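Long-range contact in oligogalacturonate lyase (PDB 3C5M), which binds a manganese ion and probably cleaves oligogalacturonides, the short fragments of pectin, by a lyase reaction: residues A[158-172]-A[182-195]. Numbering follows the deposited sequence.
Sequences FAEFYHTNPTCRLIK and VIHQDTAWLGHPIY
Trp189 receives the edge of Phe161 on one face of its indole. The two rings are nearly perpendicular, with planes at 88° and Phe161 CE2 over the indole. Phe161 CD2 lies 3.5 Å from Trp189 CE3. Phe158, one helical turn earlier, meets the far rim of the six-membered ring obliquely, CE1 to Trp189 CH2 at 3.4 Å. Trp189 CG points opposite the backbone N (chi1 -174°), which carries the indole back to helix 155-163. Pro166 CG packs on Trp189 CB, and Cys168 SG lies obliquely beside the indole.

Past Pro166 the chain enters strand 168-174, which forms a beta hairpin with strand 180-186. Cys168 N donates to Asp186 O at 2.8 Å, and Leu170 N to His184 O at 2.7 Å, nearly straight at 172°. Leu170 O accepts from Ile183 N at 3.1 Å and only weakly from His184 N. Ile183 and His184 both lie opposite Leu170, a classic beta bulge. The hairpin forms the outer half of one four-stranded blade of the seven-bladed beta-propeller, and strand 190-196 begins the next. Cys168 CB against Leu190 CG (3.9 Å) and Leu170 against Pro193 join the two blades.

On the opposite sheet face, Arg169 and Gln185 are neighbours. A water bridges Arg169 NH1 and Gln185 OE1. Glu143 holds the guanidinium by a salt bridge, and Trp124 adds a cation-pi contact. Tyr127 meets Trp189 edge-to-face.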
ATOM      1  N   PHE A 158      -6.551 -13.070  16.519  1.00 74.05           N
ATOM      2  CA  PHE A 158      -6.083 -13.181  15.140  1.00 70.36           C
ATOM      3  C   PHE A 158      -6.101 -14.634  14.690  1.00 71.23           C
ATOM      4  O   PHE A 158      -6.810 -14.988  13.749  1.00 74.11           O
ATOM      5  CB  PHE A 158      -4.664 -12.642  15.015  1.00 63.65           C
ATOM      6  CG  PHE A 158      -4.117 -12.719  13.630  1.00 61.86           C
ATOM      7  CD1 PHE A 158      -4.593 -11.870  12.636  1.00 63.50           C
ATOM      8  CD2 PHE A 158      -3.115 -13.637  13.315  1.00 64.56           C
ATOM      9  CE1 PHE A 158      -4.079 -11.928  11.341  1.00 55.65           C
ATOM     10  CE2 PHE A 158      -2.592 -13.707  12.024  1.00 55.36           C
ATOM     11  CZ  PHE A 158      -3.074 -12.849  11.035  1.00 55.97           C
ATOM     12  N   ALA A 159      -5.316 -15.470  15.366  1.00 70.60           N
ATOM     13  CA  ALA A 159      -5.251 -16.887  15.037  1.00 67.46           C
ATOM     14  C   ALA A 159      -6.635 -17.502  15.197  1.00 71.52           C
ATOM     15  O   ALA A 159      -7.038 -18.353  14.409  1.00 77.60           O
ATOM     16  CB  ALA A 159      -4.251 -17.588  15.935  1.00 59.30           C
ATOM     17  N   GLU A 160      -7.362 -17.055  16.216  1.00 69.99           N
ATOM     18  CA  GLU A 160      -8.712 -17.539  16.488  1.00 67.86           C
ATOM     19  C   GLU A 160      -9.607 -17.410  15.258  1.00 64.40           C
ATOM     20  O   GLU A 160     -10.264 -18.367  14.850  1.00 65.56           O
ATOM     21  CB  GLU A 160      -9.308 -16.751  17.664  1.00 80.35           C
ATOM     22  CG  GLU A 160     -10.816 -16.481  17.589  1.00 90.92           C
ATOM     23  CD  GLU A 160     -11.660 -17.745  17.654  1.00 94.87           C
ATOM     24  OE1 GLU A 160     -12.903 -17.637  17.551  1.00 95.49           O
ATOM     25  OE2 GLU A 160     -11.083 -18.843  17.809  1.00 97.97           O
ATOM     26  N   PHE A 161      -9.628 -16.218  14.673  1.00 62.36           N
ATOM     27  CA  PHE A 161     -10.440 -15.952  13.493  1.00 57.37           C
ATOM     28  C   PHE A 161     -10.023 -16.832  12.320  1.00 57.01           C
ATOM     29  O   PHE A 161     -10.858 -17.301  11.554  1.00 49.76           O
ATOM     30  CB  PHE A 161     -10.306 -14.492  13.082  1.00 50.49           C
ATOM     31  CG  PHE A 161     -11.153 -14.126  11.914  1.00 52.93           C
ATOM     32  CD1 PHE A 161     -12.540 -14.067  12.042  1.00 54.69           C
ATOM     33  CD2 PHE A 161     -10.574 -13.847  10.679  1.00 50.65           C
ATOM     34  CE1 PHE A 161     -13.350 -13.729  10.947  1.00 51.70           C
ATOM     35  CE2 PHE A 161     -11.370 -13.509   9.578  1.00 54.49           C
ATOM     36  CZ  PHE A 161     -12.765 -13.449   9.711  1.00 45.37           C
ATOM     37  N   TYR A 162      -8.721 -17.050  12.185  1.00 58.25           N
ATOM     38  CA  TYR A 162      -8.203 -17.866  11.098  1.00 55.63           C
ATOM     39  C   TYR A 162      -8.770 -19.271  11.118  1.00 56.94           C
ATOM     40  O   TYR A 162      -9.109 -19.825  10.073  1.00 54.20           O
ATOM     41  CB  TYR A 162      -6.682 -17.938  11.174  1.00 55.04           C
ATOM     42  CG  TYR A 162      -6.081 -18.989  10.280  1.00 52.05           C
ATOM     43  CD1 TYR A 162      -5.808 -20.268  10.756  1.00 38.31           C
ATOM     44  CD2 TYR A 162      -5.775 -18.700   8.953  1.00 55.45           C
ATOM     45  CE1 TYR A 162      -5.234 -21.233   9.926  1.00 50.50           C
ATOM     46  CE2 TYR A 162      -5.206 -19.655   8.118  1.00 53.82           C
ATOM     47  CZ  TYR A 162      -4.936 -20.915   8.609  1.00 51.28           C
ATOM     48  OH  TYR A 162      -4.349 -21.841   7.777  1.00 57.13           O
ATOM     49  N   HIS A 163      -8.862 -19.839  12.314  1.00 57.57           N
ATOM     50  CA  HIS A 163      -9.375 -21.187  12.483  1.00 61.18           C
ATOM     51  C   HIS A 163     -10.886 -21.273  12.303  1.00 61.91           C
ATOM     52  O   HIS A 163     -11.416 -22.338  11.977  1.00 61.84           O
ATOM     53  CB  HIS A 163      -8.987 -21.731  13.863  1.00 64.90           C
ATOM     54  CG  HIS A 163      -7.523 -22.012  14.014  1.00 66.94           C
ATOM     55  ND1 HIS A 163      -6.839 -22.858  13.167  1.00 71.68           N
ATOM     56  CD2 HIS A 163      -6.615 -21.563  14.912  1.00 66.39           C
ATOM     57  CE1 HIS A 163      -5.572 -22.917  13.536  1.00 71.12           C
ATOM     58  NE2 HIS A 163      -5.409 -22.140  14.592  1.00 67.69           N
ATOM     59  N   THR A 164     -11.584 -20.161  12.501  1.00 57.25           N
ATOM     60  CA  THR A 164     -13.033 -20.166  12.353  1.00 56.94           C
ATOM     61  C   THR A 164     -13.423 -20.331  10.885  1.00 54.46           C
ATOM     62  O   THR A 164     -14.609 -20.342  10.546  1.00 48.22           O
ATOM     63  CB  THR A 164     -13.671 -18.861  12.928  1.00 60.23           C
ATOM     64  OG1 THR A 164     -15.044 -19.107  13.261  1.00 78.30           O
ATOM     65  CG2 THR A 164     -13.617 -17.730  11.914  1.00 59.97           C
ATOM     66  N   ASN A 165     -12.415 -20.478  10.026  1.00 54.96           N
ATOM     67  CA  ASN A 165     -12.623 -20.635   8.589  1.00 51.79           C
ATOM     68  C   ASN A 165     -13.818 -19.835   8.110  1.00 49.58           C
ATOM     69  O   ASN A 165     -14.833 -20.399   7.717  1.00 55.65           O
ATOM     70  CB  ASN A 165     -12.819 -22.110   8.234  1.00 56.58           C
ATOM     71  CG  ASN A 165     -11.508 -22.869   8.155  1.00 61.22           C
ATOM     72  OD1 ASN A 165     -10.817 -23.049   9.156  1.00 61.39           O
ATOM     73  ND2 ASN A 165     -11.154 -23.308   6.952  1.00 66.72           N
ATOM     74  N   PRO A 166     -13.706 -18.503   8.126  1.00 47.99           N
ATOM     75  CA  PRO A 166     -14.773 -17.600   7.701  1.00 53.13           C
ATOM     76  C   PRO A 166     -14.930 -17.615   6.190  1.00 55.25           C
ATOM     77  O   PRO A 166     -13.944 -17.764   5.467  1.00 62.58           O
ATOM     78  CB  PRO A 166     -14.285 -16.252   8.206  1.00 50.95           C
ATOM     79  CG  PRO A 166     -12.812 -16.360   7.951  1.00 49.69           C
ATOM     80  CD  PRO A 166     -12.490 -17.744   8.467  1.00 48.22           C
ATOM     81  N   THR A 167     -16.164 -17.469   5.721  1.00 47.32           N
ATOM     82  CA  THR A 167     -16.449 -17.457   4.298  1.00 46.50           C
ATOM     83  C   THR A 167     -16.213 -16.055   3.744  1.00 49.89           C
ATOM     84  O   THR A 167     -16.888 -15.091   4.129  1.00 52.79           O
ATOM     85  CB  THR A 167     -17.908 -17.900   4.026  1.00 49.97           C
ATOM     86  OG1 THR A 167     -18.302 -17.496   2.709  1.00 50.90           O
ATOM     87  CG2 THR A 167     -18.844 -17.280   5.032  1.00 56.09           C
ATOM     88  N   CYS A 168     -15.235 -15.958   2.849  1.00 46.67           N
ATOM     89  CA  CYS A 168     -14.851 -14.702   2.218  1.00 44.26           C
ATOM     90  C   CYS A 168     -14.975 -14.815   0.712  1.00 44.67           C
ATOM     91  O   CYS A 168     -14.834 -15.894   0.147  1.00 51.83           O
ATOM     92  CB  CYS A 168     -13.399 -14.367   2.552  1.00 49.25           C
ATOM     93  SG  CYS A 168     -13.068 -14.111   4.287  1.00 59.86           S
ATOM     94  N   ARG A 169     -15.222 -13.694   0.054  1.00 43.53           N
ATOM     95  CA  ARG A 169     -15.337 -13.706  -1.389  1.00 44.86           C
ATOM     96  C   ARG A 169     -14.509 -12.585  -2.000  1.00 47.04           C
ATOM     97  O   ARG A 169     -14.430 -11.485  -1.459  1.00 41.22           O
ATOM     98  CB  ARG A 169     -16.797 -13.548  -1.812  1.00 48.47           C
ATOM     99  CG  ARG A 169     -17.414 -12.219  -1.409  1.00 38.45           C
ATOM    100  CD  ARG A 169     -18.835 -12.114  -1.915  1.00 46.04           C
ATOM    101  NE  ARG A 169     -19.427 -10.807  -1.649  1.00 40.56           N
ATOM    102  CZ  ARG A 169     -20.616 -10.421  -2.104  1.00 45.55           C
ATOM    103  NH1 ARG A 169     -21.349 -11.241  -2.850  1.00 28.68           N
ATOM    104  NH2 ARG A 169     -21.069  -9.206  -1.823  1.00 41.94           N
ATOM    105  N   LEU A 170     -13.894 -12.892  -3.134  1.00 43.39           N
ATOM    106  CA  LEU A 170     -13.081 -11.947  -3.876  1.00 46.98           C
ATOM    107  C   LEU A 170     -13.989 -11.417  -5.000  1.00 48.06           C
ATOM    108  O   LEU A 170     -14.237 -12.120  -5.978  1.00 55.40           O
ATOM    109  CB  LEU A 170     -11.874 -12.679  -4.462  1.00 48.52           C
ATOM    110  CG  LEU A 170     -10.685 -11.855  -4.949  1.00 56.32           C
ATOM    111  CD1 LEU A 170      -9.607 -12.773  -5.520  1.00 62.45           C
ATOM    112  CD2 LEU A 170     -11.144 -10.879  -6.000  1.00 54.86           C
ATOM    113  N   ILE A 171     -14.491 -10.188  -4.856  1.00 44.84           N
ATOM    114  CA  ILE A 171     -15.390  -9.609  -5.850  1.00 37.24           C
ATOM    115  C   ILE A 171     -14.742  -8.608  -6.791  1.00 40.87           C
ATOM    116  O   ILE A 171     -13.651  -8.106  -6.546  1.00 44.33           O
ATOM    117  CB  ILE A 171     -16.601  -8.906  -5.195  1.00 35.37           C
ATOM    118  CG1 ILE A 171     -16.135  -7.690  -4.397  1.00 40.45           C
ATOM    119  CG2 ILE A 171     -17.358  -9.887  -4.313  1.00 47.30           C
ATOM    120  CD1 ILE A 171     -17.257  -6.902  -3.742  1.00 43.39           C
ATOM    121  N   LYS A 172     -15.444  -8.322  -7.877  1.00 40.25           N
ATOM    122  CA  LYS A 172     -14.983  -7.389  -8.885  1.00 35.02           C
ATOM    123  C   LYS A 172     -16.169  -6.492  -9.202  1.00 32.43           C
ATOM    124  O   LYS A 172     -17.272  -6.972  -9.448  1.00 37.97           O
ATOM    125  CB  LYS A 172     -14.544  -8.158 -10.128  1.00 37.27           C
ATOM    126  CG  LYS A 172     -14.247  -7.288 -11.332  1.00 50.11           C
ATOM    127  CD  LYS A 172     -13.781  -8.131 -12.516  1.00 60.91           C
ATOM    128  CE  LYS A 172     -14.871  -9.076 -13.014  1.00 62.99           C
ATOM    129  NZ  LYS A 172     -16.070  -8.353 -13.543  1.00 74.13           N
ATOM    130  N   VAL A 182     -18.813 -11.981  -8.300  1.00 41.28           N
ATOM    131  CA  VAL A 182     -17.964 -12.817  -7.456  1.00 44.28           C
ATOM    132  C   VAL A 182     -17.049 -13.680  -8.321  1.00 44.68           C
ATOM    133  O   VAL A 182     -17.520 -14.595  -8.985  1.00 50.76           O
ATOM    134  CB  VAL A 182     -18.808 -13.744  -6.555  1.00 36.48           C
ATOM    135  CG1 VAL A 182     -17.899 -14.587  -5.686  1.00 44.70           C
ATOM    136  CG2 VAL A 182     -19.736 -12.921  -5.688  1.00 38.21           C
ATOM    137  N   ILE A 183     -15.746 -13.403  -8.318  1.00 44.31           N
ATOM    138  CA  ILE A 183     -14.826 -14.192  -9.135  1.00 48.05           C
ATOM    139  C   ILE A 183     -14.195 -15.350  -8.381  1.00 41.27           C
ATOM    140  O   ILE A 183     -13.505 -16.173  -8.973  1.00 37.64           O
ATOM    141  CB  ILE A 183     -13.685 -13.336  -9.741  1.00 49.96           C
ATOM    142  CG1 ILE A 183     -12.794 -12.784  -8.646  1.00 51.54           C
ATOM    143  CG2 ILE A 183     -14.258 -12.186 -10.555  1.00 62.24           C
ATOM    144  CD1 ILE A 183     -11.756 -11.815  -9.177  1.00 54.58           C
ATOM    145  N   HIS A 184     -14.435 -15.412  -7.077  1.00 38.07           N
ATOM    146  CA  HIS A 184     -13.886 -16.480  -6.254  1.00 40.94           C
ATOM    147  C   HIS A 184     -14.406 -16.399  -4.829  1.00 40.80           C
ATOM    148  O   HIS A 184     -14.359 -15.345  -4.219  1.00 48.58           O
ATOM    149  CB  HIS A 184     -12.356 -16.414  -6.222  1.00 43.06           C
ATOM    150  CG  HIS A 184     -11.732 -17.478  -5.375  1.00 47.42           C
ATOM    151  ND1 HIS A 184     -11.745 -18.810  -5.726  1.00 46.31           N
ATOM    152  CD2 HIS A 184     -11.160 -17.419  -4.150  1.00 47.25           C
ATOM    153  CE1 HIS A 184     -11.216 -19.526  -4.751  1.00 38.39           C
ATOM    154  NE2 HIS A 184     -10.854 -18.706  -3.782  1.00 44.74           N
ATOM    155  N   GLN A 185     -14.903 -17.511  -4.299  1.00 40.62           N
ATOM    156  CA  GLN A 185     -15.403 -17.534  -2.931  1.00 39.24           C
ATOM    157  C   GLN A 185     -14.717 -18.676  -2.207  1.00 42.21           C
ATOM    158  O   GLN A 185     -14.084 -19.516  -2.843  1.00 51.63           O
ATOM    159  CB  GLN A 185     -16.915 -17.731  -2.921  1.00 29.16           C
ATOM    160  CG  GLN A 185     -17.543 -17.454  -1.577  1.00 32.80           C
ATOM    161  CD  GLN A 185     -18.968 -16.934  -1.706  1.00 41.41           C
ATOM    162  OE1 GLN A 185     -19.261 -16.089  -2.557  1.00 43.85           O
ATOM    163  NE2 GLN A 185     -19.855 -17.424  -0.857  1.00 32.52           N
ATOM    164  N   ASP A 186     -14.836 -18.724  -0.886  1.00 40.44           N
ATOM    165  CA  ASP A 186     -14.173 -19.792  -0.139  1.00 51.07           C
ATOM    166  C   ASP A 186     -14.423 -19.652   1.361  1.00 52.64           C
ATOM    167  O   ASP A 186     -14.643 -18.551   1.868  1.00 50.44           O
ATOM    168  CB  ASP A 186     -12.661 -19.757  -0.424  1.00 57.37           C
ATOM    169  CG  ASP A 186     -11.949 -21.033  -0.014  1.00 61.34           C
ATOM    170  OD1 ASP A 186     -10.709 -21.112  -0.214  1.00 65.80           O
ATOM    171  OD2 ASP A 186     -12.623 -21.950   0.505  1.00 64.90           O
ATOM    172  N   THR A 187     -14.394 -20.776   2.066  1.00 52.57           N
ATOM    173  CA  THR A 187     -14.619 -20.775   3.504  1.00 53.29           C
ATOM    174  C   THR A 187     -13.310 -20.588   4.250  1.00 56.17           C
ATOM    175  O   THR A 187     -13.120 -21.114   5.348  1.00 59.07           O
ATOM    176  CB  THR A 187     -15.274 -22.083   3.966  1.00 56.46           C
ATOM    177  OG1 THR A 187     -14.639 -23.193   3.319  1.00 62.75           O
ATOM    178  CG2 THR A 187     -16.752 -22.075   3.640  1.00 55.39           C
ATOM    179  N   ALA A 188     -12.411 -19.825   3.638  1.00 57.36           N
ATOM    180  CA  ALA A 188     -11.105 -19.529   4.214  1.00 57.91           C
ATOM    181  C   ALA A 188     -10.928 -18.019   4.282  1.00 53.06           C
ATOM    182  O   ALA A 188     -11.573 -17.283   3.542  1.00 51.84           O
ATOM    183  CB  ALA A 188     -10.008 -20.143   3.353  1.00 59.64           C
ATOM    184  N   TRP A 189     -10.057 -17.556   5.171  1.00 55.10           N
ATOM    185  CA  TRP A 189      -9.799 -16.124   5.306  1.00 52.74           C
ATOM    186  C   TRP A 189      -8.923 -15.630   4.144  1.00 50.99           C
ATOM    187  O   TRP A 189      -7.725 -15.900   4.103  1.00 51.60           O
ATOM    188  CB  TRP A 189      -9.103 -15.847   6.642  1.00 51.64           C
ATOM    189  CG  TRP A 189      -8.922 -14.382   6.943  1.00 50.12           C
ATOM    190  CD1 TRP A 189      -9.426 -13.332   6.236  1.00 39.08           C
ATOM    191  CD2 TRP A 189      -8.241 -13.819   8.066  1.00 44.22           C
ATOM    192  NE1 TRP A 189      -9.108 -12.154   6.851  1.00 38.48           N
ATOM    193  CE2 TRP A 189      -8.379 -12.423   7.978  1.00 37.50           C
ATOM    194  CE3 TRP A 189      -7.525 -14.361   9.141  1.00 47.47           C
ATOM    195  CZ2 TRP A 189      -7.832 -11.555   8.927  1.00 49.54           C
ATOM    196  CZ3 TRP A 189      -6.981 -13.498  10.082  1.00 43.00           C
ATOM    197  CH2 TRP A 189      -7.138 -12.110   9.968  1.00 45.92           C
ATOM    198  N   LEU A 190      -9.530 -14.907   3.206  1.00 49.22           N
ATOM    199  CA  LEU A 190      -8.832 -14.381   2.030  1.00 49.77           C
ATOM    200  C   LEU A 190      -8.435 -12.930   2.264  1.00 49.85           C
ATOM    201  O   LEU A 190      -8.922 -12.293   3.196  1.00 53.19           O
ATOM    202  CB  LEU A 190      -9.744 -14.442   0.801  1.00 44.21           C
ATOM    203  CG  LEU A 190     -10.412 -15.786   0.545  1.00 41.73           C
ATOM    204  CD1 LEU A 190     -11.446 -15.637  -0.543  1.00 38.72           C
ATOM    205  CD2 LEU A 190      -9.362 -16.813   0.191  1.00 33.83           C
ATOM    206  N   GLY A 191      -7.568 -12.399   1.409  1.00 40.52           N
ATOM    207  CA  GLY A 191      -7.173 -11.022   1.582  1.00 31.84           C
ATOM    208  C   GLY A 191      -6.270 -10.477   0.503  1.00 36.17           C
ATOM    209  O   GLY A 191      -5.870 -11.192  -0.416  1.00 42.38           O
ATOM    210  N   HIS A 192      -5.971  -9.187   0.634  1.00 32.49           N
ATOM    211  CA  HIS A 192      -5.097  -8.443  -0.269  1.00 38.39           C
ATOM    212  C   HIS A 192      -5.268  -8.751  -1.755  1.00 39.69           C
ATOM    213  O   HIS A 192      -4.386  -9.337  -2.400  1.00 38.22           O
ATOM    214  CB  HIS A 192      -3.625  -8.655   0.124  1.00 42.28           C
ATOM    215  CG  HIS A 192      -2.684  -7.721  -0.570  1.00 45.33           C
ATOM    216  ND1 HIS A 192      -1.423  -8.101  -0.981  1.00 52.01           N
ATOM    217  CD2 HIS A 192      -2.822  -6.425  -0.934  1.00 44.88           C
ATOM    218  CE1 HIS A 192      -0.829  -7.077  -1.570  1.00 51.52           C
ATOM    219  NE2 HIS A 192      -1.657  -6.048  -1.555  1.00 40.34           N
ATOM    220  N   PRO A 193      -6.415  -8.365  -2.320  1.00 37.66           N
ATOM    221  CA  PRO A 193      -6.668  -8.611  -3.736  1.00 37.30           C
ATOM    222  C   PRO A 193      -5.939  -7.564  -4.569  1.00 35.28           C
ATOM    223  O   PRO A 193      -5.974  -6.370  -4.263  1.00 36.93           O
ATOM    224  CB  PRO A 193      -8.187  -8.496  -3.831  1.00 38.26           C
ATOM    225  CG  PRO A 193      -8.493  -7.437  -2.832  1.00 27.68           C
ATOM    226  CD  PRO A 193      -7.619  -7.842  -1.656  1.00 43.75           C
ATOM    227  N   ILE A 194      -5.272  -8.010  -5.622  1.00 37.17           N
ATOM    228  CA  ILE A 194      -4.528  -7.089  -6.466  1.00 39.85           C
ATOM    229  C   ILE A 194      -4.520  -7.480  -7.926  1.00 36.61           C
ATOM    230  O   ILE A 194      -4.054  -8.558  -8.300  1.00 38.39           O
ATOM    231  CB  ILE A 194      -3.061  -6.966  -5.991  1.00 45.87           C
ATOM    232  CG1 ILE A 194      -2.600  -8.307  -5.418  1.00 42.77           C
ATOM    233  CG2 ILE A 194      -2.926  -5.845  -4.955  1.00 41.74           C
ATOM    234  CD1 ILE A 194      -1.157  -8.324  -4.979  1.00 50.71           C
ATOM    235  N   TYR A 195      -5.047  -6.583  -8.748  1.00 36.45           N
ATOM    236  CA  TYR A 195      -5.089  -6.775 -10.191  1.00 35.84           C
ATOM    237  C   TYR A 195      -3.658  -6.768 -10.707  1.00 36.16           C
ATOM    238  O   TYR A 195      -2.830  -5.989 -10.238  1.00 39.79           O
ATOM    239  CB  TYR A 195      -5.846  -5.619 -10.849  1.00 36.49           C
ATOM    240  CG  TYR A 195      -7.218  -5.962 -11.357  1.00 31.79           C
ATOM    241  CD1 TYR A 195      -8.348  -5.297 -10.871  1.00 34.83           C
ATOM    242  CD2 TYR A 195      -7.391  -6.934 -12.341  1.00 31.30           C
ATOM    243  CE1 TYR A 195      -9.625  -5.593 -11.352  1.00 38.70           C
ATOM    244  CE2 TYR A 195      -8.654  -7.238 -12.832  1.00 38.50           C
ATOM    245  CZ  TYR A 195      -9.770  -6.564 -12.334  1.00 43.61           C
ATOM    246  OH  TYR A 195     -11.021  -6.871 -12.815  1.00 42.80           O
TER
HETATM  247  O   HOH W   1     -21.398 -14.538  -2.756  1.00 35.95           O